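Local coordinates for penicillin-binding protein activator LpoA (Escherichia coli, PDB 6DR3) that regulates peptidoglycan synthesis from the outer membrane by activating penicillin-binding protein 1A, whose transpeptidase activity it stimulates, and is represented here by its amino-terminal domain, at residues Tyr9-Leu22 and Asn35-Lys49. Sequence-based numbering, arbitrary orientation.
Sequences YMQGTAQADSAFYL and NWQLLAIRALVKEGK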
loop_
_atom_site.group_PDB
_atom_site.type_symbol
_atom_site.label_atom_id
_atom_site.label_comp_id
_atom_site.label_asym_id
_atom_site.label_seq_id
_atom_site.Cartn_x
_atom_site.Cartn_y
_atom_site.Cartn_z
ATOM N N TYR A 9 12.483 -8.907 10.647
ATOM C CA TYR A 9 12.238 -8.997 9.213
ATOM C C TYR A 9 10.822 -9.489 8.939
ATOM O O TYR A 9 10.103 -8.920 8.109
ATOM C CB TYR A 9 13.268 -9.920 8.559
ATOM C CG TYR A 9 14.677 -9.720 9.072
ATOM C CD1 TYR A 9 15.447 -8.640 8.658
ATOM C CD2 TYR A 9 15.237 -10.613 9.973
ATOM C CE1 TYR A 9 16.734 -8.455 9.130
ATOM C CE2 TYR A 9 16.520 -10.441 10.450
ATOM C CZ TYR A 9 17.264 -9.362 10.028
ATOM O OH TYR A 9 18.544 -9.191 10.505
ATOM N N MET A 10 10.405 -10.546 9.639
ATOM C CA MET A 10 9.047 -11.056 9.481
ATOM C C MET A 10 8.019 -9.967 9.759
ATOM O O MET A 10 7.046 -9.816 9.013
ATOM C CB MET A 10 8.829 -12.249 10.413
ATOM C CG MET A 10 7.540 -13.014 10.150
ATOM S SD MET A 10 7.542 -13.857 8.556
ATOM C CE MET A 10 8.739 -15.151 8.862
ATOM N N GLN A 11 8.224 -9.193 10.828
ATOM C CA GLN A 11 7.299 -8.128 11.192
ATOM C C GLN A 11 7.468 -6.871 10.349
ATOM O O GLN A 11 6.636 -5.963 10.450
ATOM C CB GLN A 11 7.472 -7.769 12.670
ATOM C CG GLN A 11 6.958 -8.831 13.630
ATOM C CD GLN A 11 7.192 -8.461 15.081
ATOM O OE1 GLN A 11 7.949 -7.538 15.384
ATOM N NE2 GLN A 11 6.542 -9.182 15.988
ATOM N N GLY A 12 8.511 -6.790 9.527
ATOM C CA GLY A 12 8.723 -5.624 8.696
ATOM C C GLY A 12 9.395 -4.461 9.386
ATOM O O GLY A 12 9.438 -3.366 8.815
ATOM N N THR A 13 9.907 -4.655 10.599
ATOM C CA THR A 13 10.669 -3.621 11.289
ATOM C C THR A 13 12.130 -3.599 10.862
ATOM O O THR A 13 12.879 -2.723 11.305
ATOM C CB THR A 13 10.569 -3.824 12.802
ATOM O OG1 THR A 13 10.951 -5.165 13.132
ATOM C CG2 THR A 13 9.140 -3.569 13.278
ATOM N N ALA A 14 12.541 -4.549 10.026
ATOM C CA ALA A 14 13.851 -4.556 9.395
ATOM C C ALA A 14 13.686 -5.193 8.025
ATOM O O ALA A 14 12.753 -5.965 7.794
ATOM C CB ALA A 14 14.885 -5.313 10.234
ATOM N N GLN A 15 14.592 -4.855 7.109
ATOM C CA GLN A 15 14.555 -5.396 5.757
ATOM C C GLN A 15 15.933 -5.895 5.349
ATOM O O GLN A 15 16.960 -5.328 5.730
ATOM C CB GLN A 15 14.073 -4.351 4.729
ATOM C CG GLN A 15 12.569 -4.365 4.469
ATOM C CD GLN A 15 11.779 -3.563 5.485
ATOM O OE1 GLN A 15 12.325 -2.701 6.174
ATOM N NE2 GLN A 15 10.484 -3.840 5.579
ATOM N N ALA A 16 15.933 -6.974 4.568
ATOM C CA ALA A 16 17.128 -7.492 3.919
ATOM C C ALA A 16 16.720 -8.037 2.557
ATOM O O ALA A 16 15.532 -8.152 2.244
ATOM C CB ALA A 16 17.808 -8.577 4.766
ATOM N N ASP A 17 17.710 -8.377 1.737
ATOM C CA ASP A 17 17.424 -8.895 0.408
ATOM C C ASP A 17 17.342 -10.422 0.431
ATOM O O ASP A 17 17.626 -11.076 1.435
ATOM C CB ASP A 17 18.476 -8.419 -0.596
ATOM C CG ASP A 17 19.878 -8.873 -0.245
ATOM O OD1 ASP A 17 20.030 -9.802 0.575
ATOM O OD2 ASP A 17 20.838 -8.292 -0.794
ATOM N N SER A 18 16.943 -10.991 -0.710
ATOM C CA SER A 18 16.718 -12.432 -0.781
ATOM C C SER A 18 18.003 -13.210 -0.530
ATOM O O SER A 18 17.975 -14.290 0.070
ATOM C CB SER A 18 16.126 -12.801 -2.140
ATOM O OG SER A 18 16.987 -12.404 -3.192
ATOM N N ALA A 19 19.142 -12.681 -0.984
ATOM C CA ALA A 19 20.410 -13.368 -0.763
ATOM C C ALA A 19 20.659 -13.594 0.724
ATOM O O ALA A 19 21.092 -14.678 1.134
ATOM C CB ALA A 19 21.553 -12.570 -1.388
ATOM N N PHE A 20 20.388 -12.581 1.548
ATOM C CA PHE A 20 20.544 -12.724 2.992
ATOM C C PHE A 20 19.595 -13.783 3.541
ATOM O O PHE A 20 20.013 -14.695 4.264
ATOM C CB PHE A 20 20.301 -11.374 3.668
ATOM C CG PHE A 20 20.421 -11.409 5.165
ATOM C CD1 PHE A 20 21.661 -11.356 5.776
ATOM C CD2 PHE A 20 19.291 -11.478 5.960
ATOM C CE1 PHE A 20 21.771 -11.381 7.155
ATOM C CE2 PHE A 20 19.394 -11.502 7.337
ATOM C CZ PHE A 20 20.636 -11.453 7.935
ATOM N N TYR A 21 18.308 -13.678 3.203
ATOM C CA TYR A 21 17.324 -14.628 3.713
ATOM C C TYR A 21 17.646 -16.051 3.279
ATOM O O TYR A 21 17.515 -16.993 4.070
ATOM C CB TYR A 21 15.926 -14.235 3.240
ATOM C CG TYR A 21 15.425 -12.911 3.777
ATOM C CD1 TYR A 21 15.731 -12.494 5.068
ATOM C CD2 TYR A 21 14.642 -12.078 2.992
ATOM C CE1 TYR A 21 15.267 -11.285 5.556
ATOM C CE2 TYR A 21 14.175 -10.870 3.471
ATOM C CZ TYR A 21 14.489 -10.477 4.750
ATOM O OH TYR A 21 14.020 -9.270 5.222
ATOM N N LEU A 22 18.056 -16.231 2.021
ATOM C CA LEU A 22 18.394 -17.567 1.540
ATOM C C LEU A 22 19.613 -18.117 2.269
ATOM O O LEU A 22 19.677 -19.317 2.564
ATOM C CB LEU A 22 18.633 -17.536 0.030
ATOM C CG LEU A 22 17.395 -17.244 -0.827
ATOM C CD1 LEU A 22 17.784 -16.971 -2.271
ATOM C CD2 LEU A 22 16.399 -18.394 -0.752
ATOM N N ASN A 35 10.509 -19.739 8.556
ATOM C CA ASN A 35 10.394 -18.287 8.623
ATOM C C ASN A 35 11.344 -17.617 7.637
ATOM O O ASN A 35 10.949 -16.708 6.899
ATOM C CB ASN A 35 10.659 -17.807 10.051
ATOM C CG ASN A 35 9.571 -18.232 11.017
ATOM O OD1 ASN A 35 8.423 -18.442 10.623
ATOM N ND2 ASN A 35 9.926 -18.358 12.291
ATOM N N TRP A 36 12.607 -18.054 7.611
ATOM C CA TRP A 36 13.544 -17.528 6.623
ATOM C C TRP A 36 13.051 -17.803 5.209
ATOM O O TRP A 36 13.183 -16.955 4.319
ATOM C CB TRP A 36 14.933 -18.133 6.826
ATOM C CG TRP A 36 15.679 -17.627 8.035
ATOM C CD1 TRP A 36 16.196 -18.378 9.050
ATOM C CD2 TRP A 36 15.997 -16.263 8.346
ATOM N NE1 TRP A 36 16.815 -17.570 9.971
ATOM C CE2 TRP A 36 16.705 -16.267 9.566
ATOM C CE3 TRP A 36 15.751 -15.039 7.713
ATOM C CZ2 TRP A 36 17.170 -15.098 10.164
ATOM C CZ3 TRP A 36 16.215 -13.878 8.311
ATOM C CH2 TRP A 36 16.916 -13.915 9.523
ATOM N N GLN A 37 12.475 -18.987 4.987
ATOM C CA GLN A 37 11.969 -19.331 3.663
ATOM C C GLN A 37 10.835 -18.402 3.251
ATOM O O GLN A 37 10.794 -17.928 2.109
ATOM C CB GLN A 37 11.507 -20.789 3.649
ATOM C CG GLN A 37 11.044 -21.282 2.291
ATOM C CD GLN A 37 10.765 -22.770 2.286
ATOM O OE1 GLN A 37 11.018 -23.462 3.272
ATOM N NE2 GLN A 37 10.238 -23.272 1.176
ATOM N N LEU A 38 9.905 -18.127 4.168
ATOM C CA LEU A 38 8.828 -17.189 3.870
ATOM C C LEU A 38 9.379 -15.810 3.535
ATOM O O LEU A 38 8.851 -15.116 2.660
ATOM C CB LEU A 38 7.866 -17.103 5.054
ATOM C CG LEU A 38 6.977 -18.324 5.294
ATOM C CD1 LEU A 38 6.345 -18.247 6.672
ATOM C CD2 LEU A 38 5.905 -18.430 4.219
ATOM N N LEU A 39 10.444 -15.395 4.225
ATOM C CA LEU A 39 11.036 -14.089 3.958
ATOM C C LEU A 39 11.745 -14.072 2.609
ATOM O O LEU A 39 11.668 -13.081 1.874
ATOM C CB LEU A 39 11.997 -13.717 5.084
ATOM C CG LEU A 39 11.312 -13.227 6.362
ATOM C CD1 LEU A 39 12.217 -13.396 7.574
ATOM C CD2 LEU A 39 10.906 -11.771 6.199
ATOM N N ALA A 40 12.436 -15.162 2.266
ATOM C CA ALA A 40 13.066 -15.254 0.953
ATOM C C ALA A 40 12.035 -15.104 -0.158
ATOM O O ALA A 40 12.270 -14.392 -1.140
ATOM C CB ALA A 40 13.806 -16.584 0.817
ATOM N N ILE A 41 10.887 -15.768 -0.018
ATOM C CA ILE A 41 9.815 -15.629 -1.001
ATOM C C ILE A 41 9.400 -14.168 -1.122
ATOM O O ILE A 41 9.263 -13.630 -2.227
ATOM C CB ILE A 41 8.621 -16.523 -0.617
ATOM C CG1 ILE A 41 9.041 -17.993 -0.587
ATOM C CG2 ILE A 41 7.458 -16.330 -1.591
ATOM C CD1 ILE A 41 8.073 -18.889 0.153
ATOM N N ARG A 42 9.194 -13.505 0.019
ATOM C CA ARG A 42 8.787 -12.103 0.008
ATOM C C ARG A 42 9.802 -11.242 -0.730
ATOM O O ARG A 42 9.428 -10.385 -1.542
ATOM C CB ARG A 42 8.608 -11.608 1.446
ATOM C CG ARG A 42 7.929 -10.251 1.566
ATOM C CD ARG A 42 8.144 -9.635 2.945
ATOM N NE ARG A 42 7.664 -10.495 4.027
ATOM C CZ ARG A 42 7.602 -10.131 5.305
ATOM N NH1 ARG A 42 7.990 -8.916 5.676
ATOM N NH2 ARG A 42 7.147 -10.979 6.217
ATOM N N ALA A 43 11.092 -11.458 -0.469
ATOM C CA ALA A 43 12.125 -10.651 -1.110
ATOM C C ALA A 43 12.262 -10.996 -2.589
ATOM O O ALA A 43 12.436 -10.101 -3.425
ATOM C CB ALA A 43 13.459 -10.843 -0.390
ATOM N N LEU A 44 12.194 -12.285 -2.932
ATOM C CA LEU A 44 12.285 -12.680 -4.336
ATOM C C LEU A 44 11.198 -12.010 -5.168
ATOM O O LEU A 44 11.462 -11.528 -6.275
ATOM C CB LEU A 44 12.196 -14.200 -4.464
ATOM C CG LEU A 44 13.404 -14.998 -3.959
ATOM C CD1 LEU A 44 13.073 -16.482 -3.868
ATOM C CD2 LEU A 44 14.609 -14.781 -4.857
ATOM N N VAL A 45 9.967 -11.971 -4.654
ATOM C CA VAL A 45 8.886 -11.287 -5.361
ATOM C C VAL A 45 9.232 -9.816 -5.549
ATOM O O VAL A 45 9.127 -9.268 -6.653
ATOM C CB VAL A 45 7.554 -11.461 -4.606
ATOM C CG1 VAL A 45 6.454 -10.592 -5.224
ATOM C CG2 VAL A 45 7.134 -12.920 -4.603
ATOM N N LYS A 46 9.652 -9.153 -4.469
ATOM C CA LYS A 46 9.975 -7.732 -4.547
ATOM C C LYS A 46 11.084 -7.462 -5.554
ATOM O O LYS A 46 11.084 -6.416 -6.212
ATOM C CB LYS A 46 10.382 -7.215 -3.166
ATOM C CG LYS A 46 10.495 -5.700 -3.073
ATOM C CD LYS A 46 10.808 -5.258 -1.653
ATOM C CE LYS A 46 10.724 -3.747 -1.507
ATOM N NZ LYS A 46 10.960 -3.305 -0.105
ATOM N N GLU A 47 12.036 -8.383 -5.684
ATOM C CA GLU A 47 13.186 -8.175 -6.552
ATOM C C GLU A 47 12.906 -8.530 -8.007
ATOM O O GLU A 47 13.764 -8.291 -8.861
ATOM C CB GLU A 47 14.371 -8.991 -6.030
ATOM C CG GLU A 47 14.885 -8.495 -4.686
ATOM C CD GLU A 47 15.814 -9.476 -3.997
ATOM O OE1 GLU A 47 16.284 -10.428 -4.657
ATOM O OE2 GLU A 47 16.071 -9.293 -2.786
ATOM N N GLY A 48 11.735 -9.081 -8.309
ATOM C CA GLY A 48 11.404 -9.475 -9.663
ATOM C C GLY A 48 11.805 -10.884 -10.030
ATOM O O GLY A 48 11.744 -11.239 -11.213
ATOM N N LYS A 49 12.216 -11.694 -9.056
ATOM C CA LYS A 49 12.609 -13.082 -9.295
ATOM C C LYS A 49 11.393 -13.984 -9.088
ATOM O O LYS A 49 11.309 -14.781 -8.150
ATOM C CB LYS A 49 13.761 -13.470 -8.376
ATOM C CG LYS A 49 15.086 -12.805 -8.718
ATOM C CD LYS A 49 15.870 -12.451 -7.464
ATOM C CE LYS A 49 17.369 -12.560 -7.687
ATOM N NZ LYS A 49 17.820 -11.819 -8.890
#
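Tyr21 is the central of three knobs that 9-22 presses into 35-49: its side chain enters the hollow between Trp36, Leu39, Ala40 and Ala43. Leu39 CB sits over one ring face, 3.7 Å from the centroid of the Tyr21 ring and 9° off its normal, a CH-pi contact, while Trp36 and Ala43 border the ring edge. Tyr21 and Trp36 meet rim to rim, CD1 of Tyr21 lying 3.6 Å from CZ3 of Trp36; Tyr9 and Phe20 approach the same indole obliquely, completing an aromatic cluster. Trp36 NE1 is hydrogen-bonded to Gln5.

One turn earlier, Ser18 fills the hole between Ala40, Ala43, Leu44 and Glu47. Its backbone N and its OG are both held by one carboxylate: Ser18 N donates to Glu47 OE2 (2.8 Å) and Ser18 OG to Glu47 OE1 (2.6 Å), each on the syn side.

The third knob, Met10, bends at chi2 and chi3, which carries its CE to 3.3 Å from Asn35 O, among Asn35, Leu38, Leu39 and Arg42. Beside it, Arg42 NH2 donates almost straight (170°) to Met10 O at 3.0 Å, the oxygen lying in the guanidinium plane; Leu39 CD2 covers one face of that group.

Segments 18-22 and 35-47 run antiparallel, crossing at -163° with axes 8.3 Å apart, a helical hairpin consistent with this domain's TPR-like architecture. An apolar, aromatic centre lies between polar ties: Arg42, also in a long, weak ion pair with Glu71, bonds the last turn of helix 7-11, while Asp17 caps helix 18-25 through Phe20 N and Glu47 adds a second carboxylate, whose proximity might raise one pKa.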